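Local coordinates for acyl carrier protein (Thermotoga maritima, PDB 1VKU) that probably carries the growing acyl chain during fatty acid biosynthesis, as a member of the acyl carrier protein family, at residues A[14-19]-A[83-87]; A[21-25]-A[59-64]. One frame throughout, in Å; residues are numbered along the deposited sequence. Where two conformers were deposited one is given.

Helix 14-28 opens the ordered fold and lends its two halves to different partners. Its first turns, 14-19, meet 83-87 of the last helix, 79-92, in interaction 1, closing a loop over most of the chain. Further along the same helix, 21-25 meets 59-64 of helix 50-64 in interaction 2, a shorter loop that lies wholly within the first. The two contacts, with centres about 10 Å apart, merge through packing: Leu18 CD2 lies 3.6 Å from Phe64 CZ, and Val86 CG2 lies 4.0 Å from Phe60 CD1. Together they tie the three long helices of the acyl carrier bundle around a shared apolar core.

Interaction 1 of 2, residues A[14-19]-A[83-87]; sequences ERKKLI and IDIVI
Leu18 pushes its forked end into the hollow between Val86 and Ile87, one turn further along the last helix than Ile83. Its CD1 sits 3.6 Å from Ile87 CG1, while CD2 leans on Val86 CG1. Below this fork the cleft is filled from the other side: Ile83 sends CD1 into the dip between Leu18 and Ile19, where the methyl rests 3.8 Å from Leu18 O and also meets CB of Leu18 and CG1 of Ile19. The bend of Ile83 at chi2 turns that methyl against the first helix, and CG2, its other branch, is left to meet Arg15. At the far end Ile87 CD1 fits between the CG-CD end of Glu14 and Arg15 NH1, crossing both side chains at about a right angle. These interlocking bumps join the first and last helices of the acyl carrier bundle, whose segment axes lie 10.4 Å apart at an angle of 113°; helix 50-64 continues the packing past this seam. Along one border the apolar seam is roofed by Arg15. Its chain folds at chi3 (79°) and lays one guanidinium face over Ile83 CG2, 3.5 Å from NH2. In the plane of that group, NH1 and NH2 both hold Asp84 OD1, at 3.0 and 2.8 Å, although the carboxylate plane is turned 64° from the guanidinium and neither bond is straight. NE forms a further salt bridge with Glu39, so two acids fix the rotation of the cation and probably stabilise its charge. A methionine here would probably leave Asp84 and Glu39 without their shared counter-charge.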
loop_
_atom_site.group_PDB
_atom_site.type_symbol
_atom_site.label_atom_id
_atom_site.label_comp_id
_atom_site.label_asym_id
_atom_site.label_seq_id
_atom_site.Cartn_x
_atom_site.Cartn_y
_atom_site.Cartn_z
ATOM N N GLU A 14 1.621 10.802 -8.330
ATOM C CA GLU A 14 0.801 9.657 -7.919
ATOM C C GLU A 14 1.530 8.744 -6.936
ATOM O O GLU A 14 0.921 8.259 -6.024
ATOM C CB GLU A 14 0.297 8.839 -9.113
ATOM C CG GLU A 14 1.398 8.059 -9.835
ATOM C CD GLU A 14 0.900 7.290 -11.055
ATOM O OE1 GLU A 14 -0.352 7.129 -11.187
ATOM O OE2 GLU A 14 1.770 6.850 -11.873
ATOM N N ARG A 15 2.831 8.522 -7.110
ATOM C CA ARG A 15 3.560 7.642 -6.206
ATOM C C ARG A 15 3.744 8.309 -4.845
ATOM O O ARG A 15 3.487 7.672 -3.828
ATOM C CB ARG A 15 4.912 7.233 -6.794
ATOM C CG ARG A 15 4.801 6.521 -8.133
ATOM C CD ARG A 15 6.131 5.884 -8.629
ATOM N NE ARG A 15 6.332 4.630 -7.932
ATOM C CZ ARG A 15 5.673 3.498 -8.216
ATOM N NH1 ARG A 15 4.818 3.456 -9.239
ATOM N NH2 ARG A 15 5.880 2.393 -7.489
ATOM N N LYS A 16 4.186 9.577 -4.833
ATOM C CA LYS A 16 4.327 10.347 -3.594
ATOM C C LYS A 16 3.040 10.319 -2.801
ATOM O O LYS A 16 3.077 10.177 -1.594
ATOM C CB LYS A 16 4.811 11.785 -3.844
ATOM C CG LYS A 16 6.170 11.811 -4.580
ATOM C CD LYS A 16 6.991 13.087 -4.403
ATOM C CE LYS A 16 8.392 12.843 -4.989
ATOM N NZ LYS A 16 9.198 14.074 -5.177
ATOM N N LYS A 17 1.916 10.490 -3.487
ATOM C CA LYS A 17 0.616 10.525 -2.846
ATOM C C LYS A 17 0.231 9.182 -2.222
ATOM O O LYS A 17 -0.236 9.142 -1.094
ATOM C CB LYS A 17 -0.451 11.027 -3.817
ATOM C CG LYS A 17 -0.349 12.519 -4.186
ATOM C CD LYS A 17 -1.411 12.866 -5.192
ATOM C CE LYS A 17 -1.333 14.301 -5.599
ATOM N NZ LYS A 17 -2.393 14.552 -6.578
ATOM N N LEU A 18 0.441 8.089 -2.943
ATOM C CA LEU A 18 0.173 6.759 -2.395
ATOM C C LEU A 18 1.141 6.348 -1.294
ATOM O O LEU A 18 0.754 5.674 -0.364
ATOM C CB LEU A 18 0.107 5.703 -3.492
ATOM C CG LEU A 18 -1.071 5.930 -4.447
ATOM C CD1 LEU A 18 -0.931 5.034 -5.631
ATOM C CD2 LEU A 18 -2.397 5.692 -3.757
ATOM N N ILE A 19 2.396 6.775 -1.366
ATOM C CA ILE A 19 3.274 6.542 -0.222
ATOM C C ILE A 19 2.763 7.321 0.988
ATOM O O ILE A 19 2.773 6.823 2.117
ATOM C CB ILE A 19 4.747 6.862 -0.577
ATOM C CG1 ILE A 19 5.255 5.822 -1.566
ATOM C CG2 ILE A 19 5.609 6.843 0.657
ATOM C CD1 ILE A 19 6.551 6.231 -2.322
ATOM N N ILE A 83 2.222 -0.034 -4.061
ATOM C CA ILE A 83 1.993 1.205 -4.788
ATOM C C ILE A 83 1.637 0.842 -6.238
ATOM O O ILE A 83 0.686 1.363 -6.804
ATOM C CB ILE A 83 3.262 2.117 -4.742
ATOM C CG1 ILE A 83 3.682 2.498 -3.303
ATOM C CG2 ILE A 83 3.093 3.366 -5.624
ATOM C CD1 ILE A 83 2.529 2.927 -2.357
ATOM N N ASP A 84 2.387 -0.089 -6.802
ATOM C CA ASP A 84 2.209 -0.501 -8.184
ATOM C C ASP A 84 0.856 -1.154 -8.419
ATOM O O ASP A 84 0.192 -0.870 -9.397
ATOM C CB ASP A 84 3.297 -1.483 -8.579
ATOM C CG ASP A 84 4.613 -0.805 -8.958
ATOM O OD1 ASP A 84 4.679 0.450 -9.068
ATOM O OD2 ASP A 84 5.650 -1.481 -9.169
ATOM N N ILE A 85 0.463 -2.038 -7.518
ATOM C CA ILE A 85 -0.813 -2.703 -7.618
ATOM C C ILE A 85 -1.942 -1.688 -7.584
ATOM O O ILE A 85 -2.804 -1.723 -8.436
ATOM C CB ILE A 85 -0.946 -3.766 -6.518
ATOM C CG1 ILE A 85 -0.183 -5.021 -6.950
ATOM C CG2 ILE A 85 -2.406 -4.132 -6.277
ATOM C CD1 ILE A 85 0.310 -5.874 -5.809
ATOM N N VAL A 86 -1.933 -0.797 -6.601
ATOM C CA VAL A 86 -2.943 0.265 -6.459
ATOM C C VAL A 86 -3.057 1.158 -7.701
ATOM O O VAL A 86 -4.147 1.318 -8.234
ATOM C CB VAL A 86 -2.712 1.093 -5.173
ATOM C CG1 VAL A 86 -3.627 2.319 -5.122
ATOM C CG2 VAL A 86 -2.941 0.205 -3.938
ATOM N N ILE A 87 -1.939 1.698 -8.192
ATOM C CA ILE A 87 -1.950 2.403 -9.492
ATOM C C ILE A 87 -2.600 1.599 -10.612
ATOM O O ILE A 87 -3.429 2.135 -11.356
ATOM C CB ILE A 87 -0.524 2.858 -9.900
ATOM C CG1 ILE A 87 -0.056 3.993 -8.995
ATOM C CG2 ILE A 87 -0.504 3.323 -11.342
ATOM C CD1 ILE A 87 1.461 4.162 -8.908
#

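Interaction 2 of 2, residues A[21-25]-A[59-64]; sequences KFVEI and FFEDEF
Ile25 CD1 stands over one face of the Phe60 ring, in a CH-pi contact 4.1 Å from the ring centroid and 14° off its normal. The same ring turns its rim to the first helix: Phe22 CB meets that rim in the ring plane, 3.9 Å from Phe60 CZ, and the backbone N of Phe22 approaches CZ obliquely. The other branch of Ile25, CG2, reaches Phe59, touching CB and CD2. Here the first helix of the acyl carrier bundle crosses helix 50-64 at 114° between segment axes, and Leu82 of helix 79-92 also packs on Phe60, making this ring common to three helices. Outward, Lys21 runs antiparallel alongside Phe60 and Phe64, its CG 4.0 Å from Phe60 CE1 and 4.1 Å from Phe64 CE2. A bend at chi2 (70°) then carries its ammonium away from the rings to the acidic rim. There NZ bonds to Glu24 OE2 at 2.9 Å, within its own helix and from above the carboxylate plane, and only weakly to Glu63 OE1 at 3.3 Å, across the contact; the lysine charge probably offsets the repulsion between these two carboxylates.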
loop_
_atom_site.group_PDB
_atom_site.type_symbol
_atom_site.label_atom_id
_atom_site.label_comp_id
_atom_site.label_asym_id
_atom_site.label_seq_id
_atom_site.Cartn_x
_atom_site.Cartn_y
_atom_site.Cartn_z
ATOM N N LYS A 21 -0.278 8.159 1.626
ATOM C CA LYS A 21 -1.467 7.480 2.102
ATOM C C LYS A 21 -1.091 6.218 2.910
ATOM O O LYS A 21 -1.608 5.992 3.999
ATOM C CB LYS A 21 -2.371 7.086 0.916
ATOM C CG LYS A 21 -3.712 6.599 1.341
ATOM C CD LYS A 21 -4.469 7.783 1.875
ATOM C CE LYS A 21 -5.755 7.357 2.411
ATOM N NZ LYS A 21 -6.351 8.510 3.037
ATOM N N PHE A 22 -0.162 5.428 2.378
ATOM C CA PHE A 22 0.392 4.309 3.114
ATOM C C PHE A 22 0.866 4.757 4.517
ATOM O O PHE A 22 0.493 4.158 5.502
ATOM C CB PHE A 22 1.538 3.708 2.323
ATOM C CG PHE A 22 2.397 2.756 3.092
ATOM C CD1 PHE A 22 1.851 1.841 3.980
ATOM C CD2 PHE A 22 3.768 2.755 2.897
ATOM C CE1 PHE A 22 2.657 0.964 4.682
ATOM C CE2 PHE A 22 4.584 1.873 3.594
ATOM C CZ PHE A 22 4.033 0.984 4.489
ATOM N N VAL A 23 1.657 5.824 4.607
ATOM C CA VAL A 23 2.164 6.300 5.910
ATOM C C VAL A 23 1.014 6.705 6.851
ATOM O O VAL A 23 1.041 6.401 8.052
ATOM C CB VAL A 23 3.192 7.407 5.706
ATOM C CG1 VAL A 23 3.611 8.085 7.020
ATOM C CG2 VAL A 23 4.398 6.812 5.051
ATOM N N GLU A 24 0.000 7.365 6.304
ATOM C CA GLU A 24 -1.124 7.861 7.099
ATOM C C GLU A 24 -1.957 6.716 7.646
ATOM O O GLU A 24 -2.342 6.713 8.824
ATOM C CB GLU A 24 -1.991 8.791 6.239
ATOM C CG GLU A 24 -3.395 9.094 6.758
ATOM C CD GLU A 24 -4.349 9.537 5.638
ATOM O OE1 GLU A 24 -3.908 10.195 4.659
ATOM O OE2 GLU A 24 -5.557 9.204 5.715
ATOM N N ILE A 25 -2.236 5.747 6.788
ATOM C CA ILE A 25 -2.974 4.556 7.191
ATOM C C ILE A 25 -2.181 3.765 8.227
ATOM O O ILE A 25 -2.726 3.357 9.230
ATOM C CB ILE A 25 -3.279 3.658 5.979
ATOM C CG1 ILE A 25 -4.378 4.269 5.102
ATOM C CG2 ILE A 25 -3.692 2.276 6.460
ATOM C CD1 ILE A 25 -4.491 3.617 3.770
ATOM N N PHE A 59 -7.469 -1.889 3.842
ATOM C CA PHE A 59 -7.627 -0.438 4.073
ATOM C C PHE A 59 -7.500 0.357 2.763
ATOM O O PHE A 59 -8.294 1.247 2.523
ATOM C CB PHE A 59 -6.644 0.126 5.105
ATOM C CG PHE A 59 -6.938 -0.262 6.553
ATOM C CD1 PHE A 59 -8.191 -0.074 7.114
ATOM C CD2 PHE A 59 -5.907 -0.755 7.364
ATOM C CE1 PHE A 59 -8.425 -0.417 8.438
ATOM C CE2 PHE A 59 -6.135 -1.077 8.675
ATOM C CZ PHE A 59 -7.389 -0.920 9.209
ATOM N N PHE A 60 -6.518 0.038 1.931
ATOM C CA PHE A 60 -6.421 0.625 0.596
ATOM C C PHE A 60 -7.642 0.298 -0.272
ATOM O O PHE A 60 -8.161 1.156 -0.978
ATOM C CB PHE A 60 -5.150 0.175 -0.109
ATOM C CG PHE A 60 -3.979 1.085 0.134
ATOM C CD1 PHE A 60 -3.831 2.258 -0.597
ATOM C CD2 PHE A 60 -3.059 0.793 1.099
ATOM C CE1 PHE A 60 -2.765 3.105 -0.384
ATOM C CE2 PHE A 60 -1.970 1.661 1.338
ATOM C CZ PHE A 60 -1.838 2.819 0.605
ATOM N N GLU A 61 -8.103 -0.939 -0.216
ATOM C CA GLU A 61 -9.297 -1.336 -0.945
ATOM C C GLU A 61 -10.496 -0.445 -0.614
ATOM O O GLU A 61 -11.274 -0.048 -1.486
ATOM C CB GLU A 61 -9.631 -2.784 -0.625
ATOM C CG GLU A 61 -8.698 -3.829 -1.208
ATOM C CD GLU A 61 -9.214 -5.262 -1.030
ATOM O OE1 GLU A 61 -9.687 -5.627 0.068
ATOM O OE2 GLU A 61 -9.142 -6.035 -1.998
ATOM N N ASP A 62 -10.681 -0.175 0.666
ATOM C CA ASP A 62 -11.842 0.559 1.112
ATOM C C ASP A 62 -11.676 2.027 0.750
ATOM O O ASP A 62 -12.648 2.664 0.330
ATOM C CB ASP A 62 -11.995 0.412 2.616
ATOM C CG ASP A 62 -13.291 1.009 3.136
ATOM O OD1 ASP A 62 -14.351 0.784 2.511
ATOM O OD2 ASP A 62 -13.341 1.695 4.181
ATOM N N GLU A 63 -10.446 2.548 0.894
ATOM C CA GLU A 63 -10.165 3.951 0.635
ATOM C C GLU A 63 -10.361 4.260 -0.825
ATOM O O GLU A 63 -10.766 5.363 -1.172
ATOM C CB GLU A 63 -8.715 4.314 0.970
ATOM C CG GLU A 63 -8.452 4.652 2.421
ATOM C CD GLU A 63 -9.183 5.897 2.880
ATOM O OE1 GLU A 63 -9.090 6.938 2.199
ATOM O OE2 GLU A 63 -9.854 5.820 3.932
ATOM N N PHE A 64 -10.017 3.314 -1.693
ATOM C CA PHE A 64 -9.989 3.612 -3.117
ATOM C C PHE A 64 -11.063 2.875 -3.889
ATOM O O PHE A 64 -11.090 2.948 -5.107
ATOM C CB PHE A 64 -8.602 3.339 -3.693
ATOM C CG PHE A 64 -7.558 4.300 -3.194
ATOM C CD1 PHE A 64 -7.530 5.616 -3.642
ATOM C CD2 PHE A 64 -6.634 3.906 -2.253
ATOM C CE1 PHE A 64 -6.565 6.524 -3.153
ATOM C CE2 PHE A 64 -5.663 4.818 -1.755
ATOM C CZ PHE A 64 -5.646 6.125 -2.218
#